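Local coordinates for protein diguanylate cyclase TpbB (Pseudomonas aeruginosa, PDB 4IOB) that condenses two GTP molecules into the second messenger cyclic di-GMP through its cytoplasmic GGDEF domain, as part of a signalling system important in biofilm formation, at residues Gly63-Ser68 with Leu93-Asn98. Residues are numbered along the deposited sequence; the frame is centred on the assembly and turned at random.
Sequences GQLRES and LRIADN
Gln-64 and Asn-98 meet through their aliphatic carbons: CG of Gln-64 lies 3.6 Å from CB of Asn-98, and the two side chains pass each other at about a right angle. This is also where the two backbones come nearest, with CA of Gln-64 6.9 Å from CA of Asn-98. The glutamine leaves the loop pointing at the helix and then bends at its second torsion (chi2 72°), so that its CD turns alongside the asparagine, 4.1 Å from CB of Asn-98, rather than heading into it. The contact is van der Waals packing between the two methylene groups.

A second, apolar point of contact lies one residue further along the loop. CD2 of Leu-65 rests 3.9 Å from CG2 of Ile-95, again with the side chains crossing nearly perpendicularly. The isoleucine offers its short branch here: CG2 is anti to the backbone N, while CG1 is anti to the carbonyl carbon (chi1 -63°) and the longer arm stays beyond contact distance of the leucine. The same methyl also lies 4.1 Å from the carbonyl O of Gln-64, so it faces both the loop backbone and the leucine.

This small surface contact joins the loop between helix 47-62 and strand 70-75 to the flank of helix 89-102, away from the magnesium-binding residues Ser-35 and Asp-77. Beneath it, Leu-65 touches Val-81 and Ile-95 touches Leu-83, both on strand 78-86 of the central GGDEF sheet, while Ala-96, on another side of the helix, packs on Ile-121 and Ile-123 of strand 119-126.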
# COMPACT_ATOMS: atom_id res chain seq x y z
N GLY A 63 -2.11 -11.30 -2.21
CA GLY A 63 -3.15 -12.16 -2.78
C GLY A 63 -4.17 -11.38 -3.59
O GLY A 63 -5.16 -11.95 -4.05
N GLN A 64 -3.92 -10.09 -3.77
CA GLN A 64 -4.85 -9.24 -4.49
C GLN A 64 -4.14 -8.52 -5.63
O GLN A 64 -4.68 -7.58 -6.22
CB GLN A 64 -5.48 -8.21 -3.54
CG GLN A 64 -6.95 -7.94 -3.81
CD GLN A 64 -7.83 -9.11 -3.41
OE1 GLN A 64 -7.32 -9.95 -2.52
NE2 GLN A 64 -8.96 -9.24 -3.88
N LEU A 65 -2.93 -8.96 -5.94
CA LEU A 65 -2.11 -8.30 -6.96
C LEU A 65 -1.81 -9.21 -8.14
O LEU A 65 -1.83 -10.44 -8.03
CB LEU A 65 -0.80 -7.80 -6.35
CG LEU A 65 -0.91 -6.85 -5.15
CD1 LEU A 65 0.47 -6.44 -4.68
CD2 LEU A 65 -1.75 -5.64 -5.51
N ARG A 66 -1.51 -8.60 -9.28
CA ARG A 66 -1.08 -9.33 -10.46
C ARG A 66 0.41 -9.62 -10.34
O ARG A 66 1.17 -8.81 -9.82
CB ARG A 66 -1.35 -8.51 -11.73
CG ARG A 66 -2.79 -8.07 -11.89
CD ARG A 66 -2.93 -7.03 -12.99
N GLU A 67 0.83 -10.79 -10.83
CA GLU A 67 2.22 -11.20 -10.73
C GLU A 67 3.17 -10.11 -11.21
O GLU A 67 4.37 -10.15 -10.93
CB GLU A 67 2.45 -12.49 -11.51
CG GLU A 67 1.75 -13.70 -10.92
CD GLU A 67 1.76 -14.90 -11.85
OE1 GLU A 67 1.79 -14.70 -13.08
OE2 GLU A 67 1.74 -16.05 -11.34
N SER A 68 2.63 -9.14 -11.94
CA SER A 68 3.43 -8.02 -12.45
C SER A 68 3.60 -6.93 -11.39
O SER A 68 4.55 -6.16 -11.43
CB SER A 68 2.78 -7.43 -13.70
OG SER A 68 3.48 -6.29 -14.15
N LEU A 93 -7.59 2.42 -8.57
CA LEU A 93 -8.63 2.57 -7.56
C LEU A 93 -9.35 1.25 -7.33
O LEU A 93 -9.78 0.95 -6.22
CB LEU A 93 -9.63 3.66 -7.97
CG LEU A 93 -9.09 5.09 -8.07
CD1 LEU A 93 -10.14 6.01 -8.68
CD2 LEU A 93 -8.66 5.59 -6.70
N ARG A 94 -9.48 0.47 -8.40
CA ARG A 94 -10.14 -0.83 -8.34
C ARG A 94 -9.36 -1.79 -7.45
O ARG A 94 -9.94 -2.48 -6.61
CB ARG A 94 -10.27 -1.41 -9.75
CG ARG A 94 -11.07 -2.71 -9.83
CD ARG A 94 -12.56 -2.44 -9.89
N ILE A 95 -8.05 -1.83 -7.65
CA ILE A 95 -7.18 -2.70 -6.87
C ILE A 95 -7.17 -2.28 -5.40
O ILE A 95 -7.17 -3.13 -4.50
CB ILE A 95 -5.74 -2.70 -7.41
CG1 ILE A 95 -5.71 -3.25 -8.84
CG2 ILE A 95 -4.83 -3.51 -6.50
CD1 ILE A 95 -4.33 -3.30 -9.44
N ALA A 96 -7.17 -0.98 -5.16
CA ALA A 96 -7.20 -0.45 -3.80
C ALA A 96 -8.49 -0.85 -3.10
O ALA A 96 -8.48 -1.27 -1.94
CB ALA A 96 -7.05 1.07 -3.82
N ASP A 97 -9.61 -0.72 -3.81
CA ASP A 97 -10.90 -1.14 -3.28
C ASP A 97 -10.84 -2.60 -2.84
O ASP A 97 -11.35 -2.96 -1.77
CB ASP A 97 -12.00 -0.96 -4.33
CG ASP A 97 -12.26 0.50 -4.66
OD1 ASP A 97 -11.69 1.38 -3.98
OD2 ASP A 97 -13.03 0.76 -5.60
N ASN A 98 -10.22 -3.43 -3.66
CA ASN A 98 -10.10 -4.85 -3.37
C ASN A 98 -9.22 -5.12 -2.15
O ASN A 98 -9.52 -5.99 -1.34
CB ASN A 98 -9.54 -5.60 -4.59
CG ASN A 98 -10.42 -5.44 -5.82
OD1 ASN A 98 -11.53 -4.92 -5.74
ND2 ASN A 98 -9.93 -5.90 -6.96